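Local atomic coordinates of Serine/threonine-protein kinase/endoribonuclease IRE1 (Saccharomyces cerevisiae, PDB entry 2BE1), a protein that senses unfolded proteins in the lumen of the endoplasmic reticulum and, once activated, splices HAC1 precursor mRNA to induce unfolded-protein-response genes. Residues A[23-32]-A[235-243]; A[6-17]-A[245-256]. One frame throughout, in Å; residues are numbered along the deposited sequence.

Interaction 1 (A[23-32]-A[235-243])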
loop_
_atom_site.group_PDB
_atom_site.type_symbol
_atom_site.label_atom_id
_atom_site.label_comp_id
_atom_site.label_asym_id
_atom_site.label_seq_id
_atom_site.Cartn_x
_atom_site.Cartn_y
_atom_site.Cartn_z
ATOM N N HIS A 23 -16.499 -18.620 -7.956
ATOM C CA HIS A 23 -17.221 -19.859 -7.991
ATOM C C HIS A 23 -16.353 -20.999 -7.453
ATOM O O HIS A 23 -15.107 -20.907 -7.429
ATOM C CB HIS A 23 -17.682 -20.130 -9.395
ATOM C CG HIS A 23 -17.939 -18.890 -10.185
ATOM N ND1 HIS A 23 -19.085 -18.699 -10.917
ATOM C CD2 HIS A 23 -17.183 -17.785 -10.377
ATOM C CE1 HIS A 23 -19.027 -17.520 -11.510
ATOM N NE2 HIS A 23 -17.887 -16.938 -11.188
ATOM N N ALA A 24 -17.027 -22.034 -6.955
ATOM C CA ALA A 24 -16.381 -23.306 -6.623
ATOM C C ALA A 24 -16.788 -24.291 -7.685
ATOM O O ALA A 24 -17.979 -24.647 -7.777
ATOM C CB ALA A 24 -16.834 -23.817 -5.307
ATOM N N VAL A 25 -15.807 -24.680 -8.507
ATOM C CA VAL A 25 -16.006 -25.690 -9.562
ATOM C C VAL A 25 -15.432 -27.042 -9.088
ATOM O O VAL A 25 -14.397 -27.067 -8.393
ATOM C CB VAL A 25 -15.476 -25.240 -10.977
ATOM C CG1 VAL A 25 -14.207 -24.545 -10.850
ATOM C CG2 VAL A 25 -15.261 -26.428 -11.841
ATOM N N ASP A 26 -16.137 -28.129 -9.438
ATOM C CA ASP A 26 -15.734 -29.483 -9.084
ATOM C C ASP A 26 -14.661 -29.979 -10.009
ATOM O O ASP A 26 -14.926 -30.332 -11.145
ATOM C CB ASP A 26 -16.929 -30.437 -9.145
ATOM C CG ASP A 26 -16.539 -31.906 -8.952
ATOM O OD1 ASP A 26 -17.410 -32.757 -9.129
ATOM O OD2 ASP A 26 -15.383 -32.234 -8.639
ATOM N N ARG A 27 -13.459 -30.045 -9.477
ATOM C CA ARG A 27 -12.289 -30.605 -10.135
ATOM C C ARG A 27 -12.484 -31.874 -10.977
ATOM O O ARG A 27 -11.648 -32.212 -11.817
ATOM C CB ARG A 27 -11.263 -30.923 -9.051
ATOM C CG ARG A 27 -9.854 -30.841 -9.527
ATOM C CD ARG A 27 -8.872 -31.253 -8.496
ATOM N NE ARG A 27 -7.519 -31.108 -9.015
ATOM C CZ ARG A 27 -6.768 -30.017 -8.800
ATOM N NH1 ARG A 27 -7.274 -28.994 -8.087
ATOM N NH2 ARG A 27 -5.496 -29.920 -9.272
ATOM N N ARG A 28 -13.561 -32.600 -10.770
ATOM C CA ARG A 28 -13.622 -33.868 -11.459
ATOM C C ARG A 28 -14.307 -33.839 -12.774
ATOM O O ARG A 28 -14.133 -34.740 -13.570
ATOM C CB ARG A 28 -14.173 -34.972 -10.601
ATOM C CG ARG A 28 -13.048 -35.718 -9.848
ATOM C CD ARG A 28 -13.610 -36.270 -8.552
ATOM N NE ARG A 28 -14.694 -35.399 -8.095
ATOM C CZ ARG A 28 -15.696 -35.758 -7.298
ATOM N NH1 ARG A 28 -16.607 -34.839 -7.004
ATOM N NH2 ARG A 28 -15.798 -36.999 -6.804
ATOM N N ASN A 29 -15.062 -32.783 -13.012
ATOM C CA ASN A 29 -15.837 -32.700 -14.210
ATOM C C ASN A 29 -16.011 -31.272 -14.686
ATOM O O ASN A 29 -16.489 -31.045 -15.790
ATOM C CB ASN A 29 -17.180 -33.282 -13.897
ATOM C CG ASN A 29 -17.730 -32.747 -12.636
ATOM O OD1 ASN A 29 -17.391 -31.656 -12.205
ATOM N ND2 ASN A 29 -18.604 -33.496 -12.033
ATOM N N GLY A 30 -15.645 -30.298 -13.852
ATOM C CA GLY A 30 -15.874 -28.871 -14.174
ATOM C C GLY A 30 -17.304 -28.399 -13.929
ATOM O O GLY A 30 -17.739 -27.403 -14.501
ATOM N N HIS A 31 -18.024 -29.139 -13.092
ATOM C CA HIS A 31 -19.320 -28.770 -12.600
ATOM C C HIS A 31 -19.235 -27.529 -11.711
ATOM O O HIS A 31 -18.353 -27.420 -10.847
ATOM C CB HIS A 31 -19.863 -29.937 -11.785
ATOM C CG HIS A 31 -20.615 -30.935 -12.598
ATOM N ND1 HIS A 31 -20.244 -31.285 -13.883
ATOM C CD2 HIS A 31 -21.731 -31.656 -12.322
ATOM C CE1 HIS A 31 -21.101 -32.171 -14.373
ATOM N NE2 HIS A 31 -22.018 -32.402 -13.451
ATOM N N ILE A 32 -20.185 -26.619 -11.905
ATOM C CA ILE A 32 -20.222 -25.380 -11.145
ATOM C C ILE A 32 -20.976 -25.572 -9.816
ATOM O O ILE A 32 -22.163 -25.321 -9.710
ATOM C CB ILE A 32 -20.726 -24.194 -12.031
ATOM C CG1 ILE A 32 -19.667 -23.886 -13.067
ATOM C CG2 ILE A 32 -20.977 -22.951 -11.229
ATOM C CD1 ILE A 32 -20.061 -22.932 -14.095
ATOM N N ARG A 235 -9.785 -33.338 -21.043
ATOM C CA ARG A 235 -10.586 -34.312 -20.333
ATOM C C ARG A 235 -11.918 -33.746 -19.998
ATOM O O ARG A 235 -12.917 -34.382 -20.297
ATOM C CB ARG A 235 -9.913 -34.816 -19.098
ATOM C CG ARG A 235 -8.528 -35.201 -19.376
ATOM C CD ARG A 235 -8.434 -36.462 -20.211
ATOM N NE ARG A 235 -7.038 -36.683 -20.586
ATOM C CZ ARG A 235 -6.580 -37.686 -21.330
ATOM N NH1 ARG A 235 -7.390 -38.611 -21.841
ATOM N NH2 ARG A 235 -5.278 -37.743 -21.571
ATOM N N TRP A 236 -11.995 -32.569 -19.398
ATOM C CA TRP A 236 -13.323 -32.009 -19.277
ATOM C C TRP A 236 -13.357 -30.557 -19.701
ATOM O O TRP A 236 -12.346 -29.887 -19.704
ATOM C CB TRP A 236 -13.983 -32.308 -17.915
ATOM C CG TRP A 236 -13.306 -31.802 -16.701
ATOM C CD1 TRP A 236 -12.761 -32.536 -15.691
ATOM C CD2 TRP A 236 -13.138 -30.444 -16.321
ATOM N NE1 TRP A 236 -12.230 -31.725 -14.712
ATOM C CE2 TRP A 236 -12.455 -30.433 -15.078
ATOM C CE3 TRP A 236 -13.497 -29.217 -16.912
ATOM C CZ2 TRP A 236 -12.117 -29.263 -14.432
ATOM C CZ3 TRP A 236 -13.149 -28.029 -16.258
ATOM C CH2 TRP A 236 -12.458 -28.068 -15.030
ATOM N N VAL A 237 -14.519 -30.085 -20.127
ATOM C CA VAL A 237 -14.736 -28.645 -20.300
ATOM C C VAL A 237 -15.897 -28.163 -19.387
ATOM O O VAL A 237 -16.937 -28.788 -19.277
ATOM C CB VAL A 237 -14.946 -28.299 -21.793
ATOM C CG1 VAL A 237 -15.089 -26.830 -21.986
ATOM C CG2 VAL A 237 -13.791 -28.780 -22.576
ATOM N N SER A 238 -15.716 -27.047 -18.714
ATOM C CA SER A 238 -16.725 -26.579 -17.774
ATOM C C SER A 238 -17.887 -25.906 -18.498
ATOM O O SER A 238 -17.762 -25.560 -19.684
ATOM C CB SER A 238 -16.092 -25.513 -16.943
ATOM O OG SER A 238 -16.008 -24.328 -17.748
ATOM N N PRO A 239 -18.985 -25.623 -17.775
ATOM C CA PRO A 239 -20.041 -24.843 -18.381
ATOM C C PRO A 239 -19.630 -23.360 -18.441
ATOM O O PRO A 239 -18.459 -23.044 -18.137
ATOM C CB PRO A 239 -21.236 -25.062 -17.446
ATOM C CG PRO A 239 -20.758 -25.716 -16.264
ATOM C CD PRO A 239 -19.280 -25.929 -16.374
ATOM N N THR A 240 -20.541 -22.457 -18.829
ATOM C CA THR A 240 -20.117 -21.082 -18.936
ATOM C C THR A 240 -20.133 -20.303 -17.651
ATOM O O THR A 240 -21.038 -20.473 -16.807
ATOM C CB THR A 240 -20.877 -20.315 -19.916
ATOM O OG1 THR A 240 -20.374 -20.700 -21.156
ATOM C CG2 THR A 240 -20.488 -18.847 -19.813
ATOM N N PHE A 241 -19.147 -19.430 -17.496
ATOM C CA PHE A 241 -19.163 -18.561 -16.354
ATOM C C PHE A 241 -19.588 -17.172 -16.839
ATOM O O PHE A 241 -19.384 -16.815 -18.063
ATOM C CB PHE A 241 -17.786 -18.515 -15.747
ATOM C CG PHE A 241 -17.335 -19.822 -15.192
ATOM C CD1 PHE A 241 -16.596 -20.716 -15.977
ATOM C CD2 PHE A 241 -17.606 -20.144 -13.843
ATOM C CE1 PHE A 241 -16.124 -21.903 -15.430
ATOM C CE2 PHE A 241 -17.136 -21.332 -13.268
ATOM C CZ PHE A 241 -16.395 -22.224 -14.049
ATOM N N PRO A 242 -20.199 -16.383 -15.917
ATOM C CA PRO A 242 -20.612 -15.018 -16.214
ATOM C C PRO A 242 -19.511 -14.139 -16.811
ATOM O O PRO A 242 -19.812 -13.091 -17.333
ATOM C CB PRO A 242 -21.058 -14.500 -14.860
ATOM C CG PRO A 242 -20.455 -15.442 -13.915
ATOM C CD PRO A 242 -20.581 -16.734 -14.555
ATOM N N GLY A 243 -18.261 -14.553 -16.746
ATOM C CA GLY A 243 -17.211 -13.769 -17.376
ATOM C C GLY A 243 -15.983 -14.648 -17.555
ATOM O O GLY A 243 -15.908 -15.795 -16.957
#
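Gly30 lies against the indole of Trp236 in a CH-pi contact, its CA 3.4 Å from the centroid of the six-membered ring and almost straight above it. The backbone itself meets the ring, since Gly30 has no side chain to hold it off, and the carbonyl carbon of Asn29 covers the same face nearer the rim. With CG between the backbone N and the carbonyl carbon (chi1 61°), the indole rises from its strand to meet the turn.

A single hydrogen bond crosses the contact: Trp236 NE1 donates to Arg27 O at 3.0 Å, from well above the carbonyl plane. Residues 27-30 form the turn of the beta-hairpin made by strands 22-26 and 31-36. Two Asx turns shape it, Asp26 OD2 accepting from Arg28 N and Asn29 OD1 from His31 N. Trp236, on the edge strand of another sheet of the lumenal domain, also packs on Leu224 and Ala226.

The aromatic contact is T-shaped: the edge of Phe241 points at the face of His23, centroids 5.1 Å apart and planes at 87°. Pro242 CG sits at the imidazole edge, 3.5 Å from His23 CE1. Hydrogen bonds to Ser35 and Asp17 fix the rotation of His23.

Among the apolar contacts, Ile32 CD1 lies over one face of Phe241, 3.8 Å from its centroid, and reaches Pro239 CG at 3.6 Å; Val25 CB approaches the Phe241 edge.

Interaction 2 (A[6-17]-A[245-256])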
loop_
_atom_site.group_PDB
_atom_site.type_symbol
_atom_site.label_atom_id
_atom_site.label_comp_id
_atom_site.label_asym_id
_atom_site.label_seq_id
_atom_site.Cartn_x
_atom_site.Cartn_y
_atom_site.Cartn_z
ATOM N N GLU A 6 2.305 -33.549 2.480
ATOM C CA GLU A 6 1.138 -33.974 3.251
ATOM C C GLU A 6 0.022 -32.943 3.054
ATOM O O GLU A 6 0.288 -31.737 3.180
ATOM C CB GLU A 6 1.462 -34.042 4.731
ATOM C CG GLU A 6 0.282 -34.617 5.560
ATOM C CD GLU A 6 -0.820 -33.573 5.974
ATOM O OE1 GLU A 6 -0.482 -32.591 6.714
ATOM O OE2 GLU A 6 -2.021 -33.762 5.586
ATOM N N LEU A 7 -1.201 -33.412 2.766
ATOM C CA LEU A 7 -2.418 -32.581 2.607
ATOM C C LEU A 7 -3.257 -33.169 1.483
ATOM O O LEU A 7 -2.709 -33.337 0.391
ATOM C CB LEU A 7 -2.068 -31.122 2.278
ATOM C CG LEU A 7 -2.119 -29.977 3.328
ATOM C CD1 LEU A 7 -1.894 -30.440 4.739
ATOM C CD2 LEU A 7 -1.154 -28.818 3.027
ATOM N N SER A 8 -4.541 -33.506 1.718
ATOM C CA SER A 8 -5.427 -33.951 0.597
ATOM C C SER A 8 -5.581 -32.858 -0.408
ATOM O O SER A 8 -5.755 -31.706 -0.036
ATOM C CB SER A 8 -6.865 -34.254 1.006
ATOM O OG SER A 8 -6.920 -35.181 2.038
ATOM N N LEU A 9 -5.532 -33.198 -1.676
ATOM C CA LEU A 9 -5.964 -32.250 -2.625
ATOM C C LEU A 9 -7.468 -32.419 -2.646
ATOM O O LEU A 9 -7.984 -33.465 -2.897
ATOM C CB LEU A 9 -5.285 -32.506 -3.949
ATOM C CG LEU A 9 -5.658 -31.789 -5.234
ATOM C CD1 LEU A 9 -5.701 -30.287 -5.122
ATOM C CD2 LEU A 9 -4.580 -32.162 -6.156
ATOM N N SER A 10 -8.177 -31.380 -2.300
ATOM C CA SER A 10 -9.604 -31.404 -2.330
ATOM C C SER A 10 -10.117 -31.510 -3.753
ATOM O O SER A 10 -9.396 -31.277 -4.725
ATOM C CB SER A 10 -10.104 -30.110 -1.704
ATOM O OG SER A 10 -11.508 -30.003 -1.750
ATOM N N ASP A 11 -11.382 -31.854 -3.871
ATOM C CA ASP A 11 -12.026 -31.893 -5.158
ATOM C C ASP A 11 -12.595 -30.562 -5.562
ATOM O O ASP A 11 -13.020 -30.367 -6.690
ATOM C CB ASP A 11 -13.139 -32.892 -5.081
ATOM C CG ASP A 11 -12.677 -34.235 -5.445
ATOM O OD1 ASP A 11 -13.458 -35.195 -5.259
ATOM O OD2 ASP A 11 -11.515 -34.300 -5.926
ATOM N N ILE A 12 -12.636 -29.645 -4.619
ATOM C CA ILE A 12 -13.096 -28.331 -4.925
ATOM C C ILE A 12 -11.955 -27.544 -5.508
ATOM O O ILE A 12 -10.791 -27.771 -5.176
ATOM C CB ILE A 12 -13.571 -27.602 -3.697
ATOM C CG1 ILE A 12 -14.472 -28.500 -2.852
ATOM C CG2 ILE A 12 -14.314 -26.347 -4.108
ATOM C CD1 ILE A 12 -15.570 -29.184 -3.629
ATOM N N LEU A 13 -12.303 -26.617 -6.385
ATOM C CA LEU A 13 -11.359 -25.765 -7.044
ATOM C C LEU A 13 -12.093 -24.471 -7.035
ATOM O O LEU A 13 -13.327 -24.446 -7.112
ATOM C CB LEU A 13 -11.199 -26.194 -8.487
ATOM C CG LEU A 13 -9.898 -25.995 -9.254
ATOM C CD1 LEU A 13 -9.956 -26.844 -10.491
ATOM C CD2 LEU A 13 -9.798 -24.598 -9.698
ATOM N N ILE A 14 -11.340 -23.387 -6.966
ATOM C CA ILE A 14 -11.950 -22.114 -6.894
ATOM C C ILE A 14 -11.515 -21.180 -7.991
ATOM O O ILE A 14 -10.286 -20.949 -8.207
ATOM C CB ILE A 14 -11.745 -21.577 -5.565
ATOM C CG1 ILE A 14 -12.884 -22.100 -4.769
ATOM C CG2 ILE A 14 -11.875 -20.101 -5.555
ATOM C CD1 ILE A 14 -12.696 -21.761 -3.334
ATOM N N ALA A 15 -12.553 -20.652 -8.655
ATOM C CA ALA A 15 -12.417 -19.837 -9.807
ATOM C C ALA A 15 -12.897 -18.491 -9.502
ATOM O O ALA A 15 -13.925 -18.339 -8.818
ATOM C CB ALA A 15 -13.225 -20.363 -10.840
ATOM N N ALA A 16 -12.120 -17.526 -10.013
ATOM C CA ALA A 16 -12.475 -16.096 -10.154
ATOM C C ALA A 16 -12.719 -15.676 -11.634
ATOM O O ALA A 16 -11.849 -15.913 -12.501
ATOM C CB ALA A 16 -11.386 -15.333 -9.648
ATOM N N ASP A 17 -13.883 -15.078 -11.930
ATOM C CA ASP A 17 -14.172 -14.514 -13.281
ATOM C C ASP A 17 -13.792 -13.015 -13.361
ATOM O O ASP A 17 -13.746 -12.322 -12.340
ATOM C CB ASP A 17 -15.651 -14.735 -13.663
ATOM C CG ASP A 17 -16.643 -13.930 -12.769
ATOM O OD1 ASP A 17 -17.772 -14.379 -12.413
ATOM O OD2 ASP A 17 -16.287 -12.795 -12.425
ATOM N N ILE A 245 -12.623 -16.553 -17.105
ATOM C CA ILE A 245 -12.001 -16.911 -15.825
ATOM C C ILE A 245 -10.539 -16.649 -15.797
ATOM O O ILE A 245 -9.765 -17.214 -16.592
ATOM C CB ILE A 245 -12.274 -18.295 -15.393
ATOM C CG1 ILE A 245 -13.519 -18.170 -14.585
ATOM C CG2 ILE A 245 -11.196 -18.812 -14.434
ATOM C CD1 ILE A 245 -14.247 -19.359 -14.679
ATOM N N VAL A 246 -10.165 -15.818 -14.837
ATOM C CA VAL A 246 -8.870 -15.212 -14.831
ATOM C C VAL A 246 -8.126 -15.510 -13.504
ATOM O O VAL A 246 -6.900 -15.322 -13.428
ATOM C CB VAL A 246 -9.021 -13.723 -15.081
ATOM C CG1 VAL A 246 -9.924 -13.060 -14.013
ATOM C CG2 VAL A 246 -7.716 -13.115 -15.020
ATOM N N GLY A 247 -8.854 -15.990 -12.481
ATOM C CA GLY A 247 -8.229 -16.487 -11.241
ATOM C C GLY A 247 -8.543 -17.944 -10.901
ATOM O O GLY A 247 -9.718 -18.398 -11.042
ATOM N N LEU A 248 -7.520 -18.695 -10.445
ATOM C CA LEU A 248 -7.751 -20.152 -10.234
ATOM C C LEU A 248 -7.113 -20.843 -8.982
ATOM O O LEU A 248 -5.866 -20.918 -8.874
ATOM C CB LEU A 248 -7.360 -20.875 -11.522
ATOM C CG LEU A 248 -8.135 -22.168 -11.658
ATOM C CD1 LEU A 248 -9.556 -21.829 -11.416
ATOM C CD2 LEU A 248 -8.005 -22.788 -13.050
ATOM N N PHE A 249 -7.899 -21.362 -8.030
ATOM C CA PHE A 249 -7.189 -21.951 -6.836
ATOM C C PHE A 249 -7.429 -23.407 -6.565
ATOM O O PHE A 249 -8.572 -23.882 -6.648
ATOM C CB PHE A 249 -7.491 -21.218 -5.566
ATOM C CG PHE A 249 -7.120 -19.778 -5.600
ATOM C CD1 PHE A 249 -8.088 -18.776 -5.817
ATOM C CD2 PHE A 249 -5.803 -19.394 -5.388
ATOM C CE1 PHE A 249 -7.728 -17.399 -5.808
ATOM C CE2 PHE A 249 -5.428 -18.026 -5.385
ATOM C CZ PHE A 249 -6.395 -17.023 -5.616
ATOM N N ASP A 250 -6.335 -24.112 -6.250
ATOM C CA ASP A 250 -6.376 -25.502 -5.733
ATOM C C ASP A 250 -6.781 -25.404 -4.277
ATOM O O ASP A 250 -6.468 -24.412 -3.637
ATOM C CB ASP A 250 -5.023 -26.208 -5.908
ATOM C CG ASP A 250 -4.911 -26.929 -7.260
ATOM O OD1 ASP A 250 -5.937 -27.033 -7.956
ATOM O OD2 ASP A 250 -3.826 -27.422 -7.667
ATOM N N VAL A 251 -7.535 -26.363 -3.752
ATOM C CA VAL A 251 -7.760 -26.384 -2.275
ATOM C C VAL A 251 -7.243 -27.666 -1.566
ATOM O O VAL A 251 -7.630 -28.750 -1.869
ATOM C CB VAL A 251 -9.224 -25.878 -1.815
ATOM C CG1 VAL A 251 -10.175 -25.789 -2.946
ATOM C CG2 VAL A 251 -9.812 -26.695 -0.699
ATOM N N PHE A 252 -6.326 -27.528 -0.649
ATOM C CA PHE A 252 -5.840 -28.687 0.034
ATOM C C PHE A 252 -6.479 -28.882 1.410
ATOM O O PHE A 252 -7.069 -27.950 1.975
ATOM C CB PHE A 252 -4.339 -28.587 0.163
ATOM C CG PHE A 252 -3.627 -28.767 -1.129
ATOM C CD1 PHE A 252 -3.778 -27.859 -2.151
ATOM C CD2 PHE A 252 -2.801 -29.869 -1.338
ATOM C CE1 PHE A 252 -3.119 -28.049 -3.360
ATOM C CE2 PHE A 252 -2.139 -30.053 -2.558
ATOM C CZ PHE A 252 -2.301 -29.139 -3.558
ATOM N N ASN A 253 -6.376 -30.103 1.937
ATOM C CA ASN A 253 -6.927 -30.443 3.248
ATOM C C ASN A 253 -5.821 -30.865 4.160
ATOM O O ASN A 253 -5.090 -31.809 3.867
ATOM C CB ASN A 253 -7.929 -31.601 3.181
ATOM C CG ASN A 253 -9.140 -31.303 2.288
ATOM O OD1 ASN A 253 -9.716 -30.214 2.361
ATOM N ND2 ASN A 253 -9.549 -32.288 1.456
ATOM N N ASP A 254 -5.697 -30.160 5.272
ATOM C CA ASP A 254 -4.834 -30.610 6.348
ATOM C C ASP A 254 -5.615 -31.618 7.136
ATOM O O ASP A 254 -6.518 -31.250 7.884
ATOM C CB ASP A 254 -4.463 -29.458 7.277
ATOM C CG ASP A 254 -3.279 -29.781 8.161
ATOM O OD1 ASP A 254 -2.427 -28.866 8.359
ATOM O OD2 ASP A 254 -3.196 -30.943 8.626
ATOM N N LEU A 255 -5.280 -32.892 6.983
ATOM C CA LEU A 255 -6.086 -33.935 7.633
ATOM C C LEU A 255 -5.973 -34.036 9.175
ATOM O O LEU A 255 -6.961 -34.394 9.827
ATOM C CB LEU A 255 -5.887 -35.280 6.961
ATOM C CG LEU A 255 -6.468 -35.159 5.565
ATOM C CD1 LEU A 255 -6.341 -36.468 4.827
ATOM C CD2 LEU A 255 -7.920 -34.709 5.657
ATOM N N ARG A 256 -4.798 -33.727 9.747
ATOM C CA ARG A 256 -4.701 -33.429 11.185
ATOM C C ARG A 256 -5.675 -32.277 11.565
ATOM O O ARG A 256 -6.818 -32.551 11.972
ATOM C CB ARG A 256 -3.257 -33.099 11.602
ATOM C CG ARG A 256 -2.175 -34.106 11.165
ATOM C CD ARG A 256 -1.484 -33.762 9.808
ATOM N NE ARG A 256 -1.121 -32.340 9.589
ATOM C CZ ARG A 256 -0.416 -31.561 10.423
ATOM N NH1 ARG A 256 0.006 -32.018 11.605
ATOM N NH2 ARG A 256 -0.149 -30.304 10.077
HETATM O O HOH W 1 -8.457 -29.111 -5.439
#
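Val251 forks into the corner where the chain turns at Asp11: its CG2 lies 3.6 Å from Ser10 CB, while CG1 reaches Ile12 CB at 3.9 Å. A water donates to Ser10 O and Ile12 O on the two flanks of this corner, where the antiparallel pairing of the strands is interrupted.

On one face of the sheet, Leu9, with CG anti to its N (chi1 172°), lays CD1 over a face of Phe252, 4.1 Å from the ring centroid. Farther along that face, two neighbours converge on the small Ala15 from directions roughly at right angles: its CB meets Leu248 CD1 at 4.0 Å and Ile245 CD1 at 4.1 Å, and Leu13 CD2 closes over Leu248. The reverse face carries Ile14, whose CG2 rests on Phe249 CD1, and then flattens where Ala16 CB lies 3.7 Å from Gly247 CA. Here a classic bulge lets Ala16 O accept from both Val246 N and Gly247 N.

Strands 22-26 and 259-264 flank the pair within its antiparallel sheet. Ile216 of strand 216-219 covers Leu13 and Leu248, whereas Trp194 of strand 190-195 packs on Ala16 and Phe249, on the reverse face.

Interactions 1 and 2 meet in one antiparallel sheet, with centres about 13 Å apart. Strand 8-17 of interaction 2 neighbours strand 22-26 of interaction 1, and His23 N probably bonds to Ala15 O at 2.7 Å. A salt bridge from Arg27 to Asp250 joins the hairpin turn to strand 245-254, and Pro242 CG packs on Asp17 OD1 at 3.3 Å. In sequence, interaction 1 is nested inside the loop closed by interaction 2: strand 245-254 pairs into the sheet soon after residues 235-243 have passed the hairpin. Both contacts belong to the lumenal sensor domain; the kinase and endoribonuclease domains lie outside this chain.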